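Local coordinates for phytase (Debaryomyces castellii, PDB 2GFI), which hydrolyses phytate as a 3-phytase of the histidine acid phosphatase family, releasing phosphate from inositol hexakisphosphate, at residues 60-65 with 384-389; 88-93 with 102-107. One frame throughout, in Å; residues are numbered along the deposited sequence.

Contact 1 (60-65 with 384-389); sequences TLEQVQ and NESYVR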
loop_
_atom_site.group_PDB
_atom_site.type_symbol
_atom_site.label_atom_id
_atom_site.label_comp_id
_atom_site.label_asym_id
_atom_site.label_seq_id
_atom_site.Cartn_x
_atom_site.Cartn_y
_atom_site.Cartn_z
ATOM N N THR A 60 -18.115 -7.905 -26.406
ATOM C CA THR A 60 -19.390 -7.574 -25.836
ATOM C C THR A 60 -19.845 -8.739 -24.997
ATOM O O THR A 60 -19.861 -9.891 -25.464
ATOM C CB THR A 60 -20.398 -7.232 -26.952
ATOM O OG1 THR A 60 -19.884 -6.101 -27.675
ATOM C CG2 THR A 60 -21.710 -6.678 -26.342
ATOM N N LEU A 61 -20.149 -8.421 -23.739
ATOM C CA LEU A 61 -20.701 -9.376 -22.797
ATOM C C LEU A 61 -21.959 -10.041 -23.344
ATOM O O LEU A 61 -22.885 -9.362 -23.785
ATOM C CB LEU A 61 -21.045 -8.678 -21.464
ATOM C CG LEU A 61 -20.013 -8.815 -20.359
ATOM C CD1 LEU A 61 -20.436 -7.973 -19.217
ATOM C CD2 LEU A 61 -19.833 -10.280 -19.949
ATOM N N GLU A 62 -21.999 -11.361 -23.251
ATOM C CA GLU A 62 -23.184 -12.119 -23.641
ATOM C C GLU A 62 -23.826 -12.823 -22.466
ATOM O O GLU A 62 -25.044 -12.888 -22.393
ATOM C CB GLU A 62 -22.841 -13.138 -24.713
ATOM C CG GLU A 62 -22.532 -12.518 -26.059
ATOM C CD GLU A 62 -22.136 -13.586 -27.044
ATOM O OE1 GLU A 62 -21.163 -14.288 -26.775
ATOM O OE2 GLU A 62 -22.821 -13.746 -28.072
ATOM N N GLN A 63 -23.008 -13.326 -21.541
ATOM C CA GLN A 63 -23.502 -14.093 -20.404
ATOM C C GLN A 63 -22.466 -14.134 -19.272
ATOM O O GLN A 63 -21.263 -14.050 -19.511
ATOM C CB GLN A 63 -23.848 -15.506 -20.870
ATOM C CG GLN A 63 -24.598 -16.383 -19.868
ATOM C CD GLN A 63 -24.766 -17.777 -20.386
ATOM O OE1 GLN A 63 -25.079 -17.969 -21.580
ATOM N NE2 GLN A 63 -24.526 -18.759 -19.536
ATOM N N VAL A 64 -22.938 -14.267 -18.040
ATOM C CA VAL A 64 -22.056 -14.538 -16.923
ATOM C C VAL A 64 -22.712 -15.553 -16.008
ATOM O O VAL A 64 -23.909 -15.492 -15.775
ATOM C CB VAL A 64 -21.678 -13.227 -16.154
ATOM C CG1 VAL A 64 -22.937 -12.571 -15.517
ATOM C CG2 VAL A 64 -20.527 -13.466 -15.165
ATOM N N GLN A 65 -21.911 -16.502 -15.525
ATOM C CA GLN A 65 -22.315 -17.436 -14.492
ATOM C C GLN A 65 -21.391 -17.231 -13.308
ATOM O O GLN A 65 -20.182 -17.137 -13.450
ATOM C CB GLN A 65 -22.256 -18.875 -14.992
ATOM C CG GLN A 65 -22.795 -19.058 -16.435
ATOM C CD GLN A 65 -22.630 -20.452 -16.955
ATOM O OE1 GLN A 65 -22.042 -21.279 -16.293
ATOM N NE2 GLN A 65 -23.161 -20.726 -18.151
ATOM N N ASN A 384 -17.503 -12.234 -34.867
ATOM C CA ASN A 384 -18.597 -13.198 -35.103
ATOM C C ASN A 384 -18.412 -14.488 -34.301
ATOM O O ASN A 384 -19.044 -15.522 -34.576
ATOM C CB ASN A 384 -18.765 -13.479 -36.613
ATOM C CG ASN A 384 -17.636 -14.343 -37.182
ATOM O OD1 ASN A 384 -16.450 -14.219 -36.784
ATOM N ND2 ASN A 384 -18.002 -15.246 -38.112
ATOM N N GLU A 385 -17.528 -14.408 -33.305
ATOM C CA GLU A 385 -17.220 -15.538 -32.438
ATOM C C GLU A 385 -17.589 -15.221 -30.997
ATOM O O GLU A 385 -17.514 -14.071 -30.572
ATOM C CB GLU A 385 -15.744 -15.898 -32.537
ATOM C CG GLU A 385 -15.295 -16.292 -33.927
ATOM C CD GLU A 385 -15.983 -17.545 -34.443
ATOM O OE1 GLU A 385 -16.392 -18.400 -33.613
ATOM O OE2 GLU A 385 -16.116 -17.678 -35.690
ATOM N N SER A 386 -18.008 -16.243 -30.263
ATOM C CA SER A 386 -18.231 -16.102 -28.827
ATOM C C SER A 386 -17.145 -16.818 -28.071
ATOM O O SER A 386 -16.714 -17.928 -28.450
ATOM C CB SER A 386 -19.571 -16.676 -28.387
ATOM O OG SER A 386 -20.582 -15.802 -28.763
ATOM N N TYR A 387 -16.742 -16.170 -26.983
ATOM C CA TYR A 387 -15.641 -16.638 -26.152
ATOM C C TYR A 387 -16.104 -16.816 -24.720
ATOM O O TYR A 387 -16.983 -16.106 -24.234
ATOM C CB TYR A 387 -14.472 -15.674 -26.233
ATOM C CG TYR A 387 -13.925 -15.623 -27.625
ATOM C CD1 TYR A 387 -12.939 -16.515 -28.036
ATOM C CD2 TYR A 387 -14.429 -14.708 -28.552
ATOM C CE1 TYR A 387 -12.461 -16.485 -29.332
ATOM C CE2 TYR A 387 -13.957 -14.660 -29.833
ATOM C CZ TYR A 387 -12.989 -15.551 -30.226
ATOM O OH TYR A 387 -12.526 -15.506 -31.512
ATOM N N VAL A 388 -15.491 -17.789 -24.070
ATOM C CA VAL A 388 -15.793 -18.138 -22.703
ATOM C C VAL A 388 -14.473 -18.067 -21.914
ATOM O O VAL A 388 -13.427 -18.431 -22.418
ATOM C CB VAL A 388 -16.441 -19.554 -22.678
ATOM C CG1 VAL A 388 -16.481 -20.108 -21.313
ATOM C CG2 VAL A 388 -17.881 -19.475 -23.228
ATOM N N ARG A 389 -14.509 -17.559 -20.692
ATOM C CA ARG A 389 -13.345 -17.707 -19.831
ATOM C C ARG A 389 -13.769 -17.737 -18.373
ATOM O O ARG A 389 -14.872 -17.309 -18.023
ATOM C CB ARG A 389 -12.303 -16.600 -20.081
ATOM C CG ARG A 389 -12.710 -15.255 -19.559
ATOM C CD ARG A 389 -11.613 -14.234 -19.673
ATOM N NE ARG A 389 -12.091 -12.941 -19.241
ATOM C CZ ARG A 389 -11.387 -11.829 -19.351
ATOM N NH1 ARG A 389 -10.169 -11.875 -19.912
ATOM N NH2 ARG A 389 -11.903 -10.669 -18.928
#
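Glu-62 and Ser-386 illustrate how two strands of one sheet can be joined by side chains without being backbone partners. The polar part is a single hydrogen bond: Ser-386 OG gives its proton to Glu-62 OE1 at 2.6 Å, meeting the syn lone pair, on the side of the other carboxylate oxygen. The hydroxyl therefore sits in front of the carboxylate, with Glu-62 OE2 only 3.1 Å from Ser-386 OG. Glu-62 earns the reach by its shape. CG stands beside the backbone N and the chain then runs extended (chi2 177°), carrying the carboxylate across to the short serine side chain, although Glu-62 CA and Ser-386 CA lie 8.2 Å apart.

The one other close approach is Ser-386 CB, 3.3 Å from Glu-62 OE1; it follows from the bond, and no apolar side chains meet between the two segments. Backbone pairing belongs to strand 374-382, which lies between the two strands and pairs antiparallel with each. Glu-62 and Gln-63 both face its Lys-379 in a classic beta bulge, and the Glu-62 side chain also touches Lys-379.

Both partners are partly exposed, and the hydroxyl proton probably offsets some of the carboxylate's charge. The link is one short bond spanning strand 374-382.

Contact 2 (88-93 with 102-107); sequences EKLMSY and AFLNDD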
loop_
_atom_site.group_PDB
_atom_site.type_symbol
_atom_site.label_atom_id
_atom_site.label_comp_id
_atom_site.label_asym_id
_atom_site.label_seq_id
_atom_site.Cartn_x
_atom_site.Cartn_y
_atom_site.Cartn_z
ATOM N N GLU A 88 -10.985 -24.490 26.493
ATOM C CA GLU A 88 -11.218 -24.936 27.854
ATOM C C GLU A 88 -9.993 -25.678 28.408
ATOM O O GLU A 88 -9.629 -25.442 29.558
ATOM C CB GLU A 88 -12.494 -25.785 27.946
ATOM C CG GLU A 88 -13.811 -24.992 27.940
ATOM C CD GLU A 88 -13.850 -23.812 28.936
ATOM O OE1 GLU A 88 -13.178 -23.843 29.999
ATOM O OE2 GLU A 88 -14.581 -22.819 28.679
ATOM N N LYS A 89 -9.364 -26.544 27.595
ATOM C CA LYS A 89 -8.073 -27.144 27.958
ATOM C C LYS A 89 -7.047 -26.061 28.282
ATOM O O LYS A 89 -6.369 -26.155 29.296
ATOM C CB LYS A 89 -7.533 -28.081 26.871
ATOM C CG LYS A 89 -8.238 -29.418 26.854
ATOM C CD LYS A 89 -7.852 -30.337 25.698
ATOM C CE LYS A 89 -6.530 -31.057 25.973
ATOM N NZ LYS A 89 -6.334 -32.182 25.007
ATOM N N LEU A 90 -6.973 -25.010 27.454
ATOM C CA LEU A 90 -6.013 -23.939 27.693
ATOM C C LEU A 90 -6.358 -23.187 28.956
ATOM O O LEU A 90 -5.482 -22.924 29.771
ATOM C CB LEU A 90 -5.924 -22.967 26.511
ATOM C CG LEU A 90 -5.392 -23.565 25.213
ATOM C CD1 LEU A 90 -5.601 -22.617 24.094
ATOM C CD2 LEU A 90 -3.939 -23.946 25.352
ATOM N N MET A 91 -7.631 -22.845 29.124
ATOM C CA MET A 91 -8.048 -22.110 30.326
ATOM C C MET A 91 -7.833 -22.878 31.638
ATOM O O MET A 91 -7.734 -22.272 32.691
ATOM C CB MET A 91 -9.494 -21.608 30.229
ATOM C CG MET A 91 -9.724 -20.507 29.167
ATOM S SD MET A 91 -8.660 -19.010 29.219
ATOM C CE MET A 91 -7.520 -19.364 27.930
ATOM N N SER A 92 -7.711 -24.192 31.578
ATOM C CA SER A 92 -7.623 -24.966 32.802
ATOM C C SER A 92 -6.170 -25.293 33.186
ATOM O O SER A 92 -5.908 -25.935 34.216
ATOM C CB SER A 92 -8.466 -26.231 32.668
ATOM O OG SER A 92 -7.760 -27.148 31.859
ATOM N N TYR A 93 -5.233 -24.847 32.350
ATOM C CA TYR A 93 -3.816 -24.786 32.677
ATOM C C TYR A 93 -3.640 -24.026 33.996
ATOM O O TYR A 93 -4.141 -22.949 34.170
ATOM C CB TYR A 93 -3.061 -24.054 31.562
ATOM C CG TYR A 93 -1.571 -23.907 31.813
ATOM C CD1 TYR A 93 -0.768 -25.021 31.929
ATOM C CD2 TYR A 93 -0.978 -22.650 31.935
ATOM C CE1 TYR A 93 0.576 -24.907 32.148
ATOM C CE2 TYR A 93 0.388 -22.520 32.155
ATOM C CZ TYR A 93 1.152 -23.653 32.267
ATOM O OH TYR A 93 2.487 -23.582 32.517
ATOM N N ALA A 102 0.698 -16.069 26.011
ATOM C CA ALA A 102 0.395 -15.152 27.141
ATOM C C ALA A 102 -0.952 -14.449 27.055
ATOM O O ALA A 102 -1.564 -14.140 28.082
ATOM C CB ALA A 102 1.517 -14.113 27.349
ATOM N N PHE A 103 -1.407 -14.154 25.841
ATOM C CA PHE A 103 -2.679 -13.449 25.678
ATOM C C PHE A 103 -3.821 -14.234 26.348
ATOM O O PHE A 103 -4.889 -13.666 26.612
ATOM C CB PHE A 103 -2.994 -13.236 24.189
ATOM C CG PHE A 103 -3.201 -14.533 23.427
ATOM C CD1 PHE A 103 -4.473 -15.095 23.312
ATOM C CD2 PHE A 103 -2.122 -15.195 22.834
ATOM C CE1 PHE A 103 -4.663 -16.291 22.618
ATOM C CE2 PHE A 103 -2.307 -16.407 22.161
ATOM C CZ PHE A 103 -3.582 -16.933 22.019
ATOM N N LEU A 104 -3.589 -15.527 26.584
ATOM C CA LEU A 104 -4.562 -16.427 27.233
ATOM C C LEU A 104 -4.910 -16.011 28.641
ATOM O O LEU A 104 -6.020 -16.254 29.083
ATOM C CB LEU A 104 -4.080 -17.875 27.236
ATOM C CG LEU A 104 -3.980 -18.543 25.856
ATOM C CD1 LEU A 104 -3.356 -19.893 25.980
ATOM C CD2 LEU A 104 -5.361 -18.651 25.205
ATOM N N ASN A 105 -3.967 -15.362 29.324
ATOM C CA ASN A 105 -4.194 -14.747 30.652
ATOM C C ASN A 105 -5.121 -13.513 30.662
ATOM O O ASN A 105 -5.638 -13.134 31.717
ATOM C CB ASN A 105 -2.862 -14.294 31.292
ATOM C CG ASN A 105 -1.786 -15.374 31.284
ATOM O OD1 ASN A 105 -2.037 -16.525 31.604
ATOM N ND2 ASN A 105 -0.573 -14.984 30.894
ATOM N N ASP A 106 -5.315 -12.858 29.517
ATOM C CA ASP A 106 -5.875 -11.503 29.559
ATOM C C ASP A 106 -7.381 -11.402 29.442
ATOM O O ASP A 106 -7.884 -10.653 28.601
ATOM C CB ASP A 106 -5.200 -10.603 28.528
ATOM C CG ASP A 106 -3.701 -10.622 28.659
ATOM O OD1 ASP A 106 -3.018 -10.449 27.624
ATOM O OD2 ASP A 106 -3.116 -10.828 29.746
ATOM N N ASP A 107 -8.107 -12.121 30.301
ATOM C CA ASP A 107 -9.552 -12.200 30.154
ATOM C C ASP A 107 -9.816 -12.537 28.727
ATOM O O ASP A 107 -10.529 -11.813 28.020
ATOM C CB ASP A 107 -10.216 -10.859 30.464
ATOM C CG ASP A 107 -9.997 -10.427 31.889
ATOM O OD1 ASP A 107 -9.778 -11.334 32.756
ATOM O OD2 ASP A 107 -10.045 -9.209 32.219
#
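Around Leu-104, which receives both Leu-90 and Met-91, two backbone bonds fix the turn: Asn-105 N to Ala-102 O and Asp-106 N to Phe-103 O, each 3.0 Å. Both join residues three apart, as expected of a 3-10 segment, and they present the leucine to the end of the neighbouring helix.

The contact itself is apolar, and both branches of Leu-104 take part. Leu-104 CD1 lies 4.0 Å from Leu-90 CD1 and about as near to CB and CD2 of that residue, so one methyl meets CB and both methyls of Leu-90. The other branch, Leu-104 CD2, comes closest to Met-91 CE, at 3.5 Å, but stays in touch with Leu-90 CD1. Met-91 does not aim at Leu-104 from its backbone; bends at chi2 (-53°) and chi3 (102°) swing the terminal methyl round to it, and also bring CE to 3.6 Å from Leu-104 O.

Here the last part of helix 77-91, which comes after strand 59-69 and the predicted nucleophile His-70, packs on the loop that follows. Tyr-93 N bonds to Leu-90 O at 3.2 Å. Cutting Leu-104 back to an alanine removes both methyls, which is likely to leave Leu-90 CD1 without its mate, Met-91 CE with less to pack on, and a gap between helix and loop.

Phe-103 lays one ring face against Leu-104 CG, 4.0 Å above the plane and offset toward the rim. Phe-97 adds a further contact to Leu-104. Nearby, Asp-106 OD2 accepts a hydrogen bond from Gly-99 N of the second subunit, where Ala-102 also packs on Ala-102 of that subunit.

Overall arrangement
The two contacts show how chemistry follows place in a fold. Contact 1 lies at the surface and joins two strands of the mixed sheet that are 319 residues apart at their closest ends, through polar side chains of two partly exposed residues. Contact 2 is mostly buried, closes only a short loop, and relies on aliphatic side chains, with a subunit interface beside it. They share no element, although strand 59-69 of contact 1 is followed in the chain by helix 77-91 of contact 2, which is nested inside the long loop that contact 1 closes. Their centres are 55 Å apart, on opposite sides of the chain's centre, with nearest atoms about 39 Å apart. Both lie away from the annotated sites.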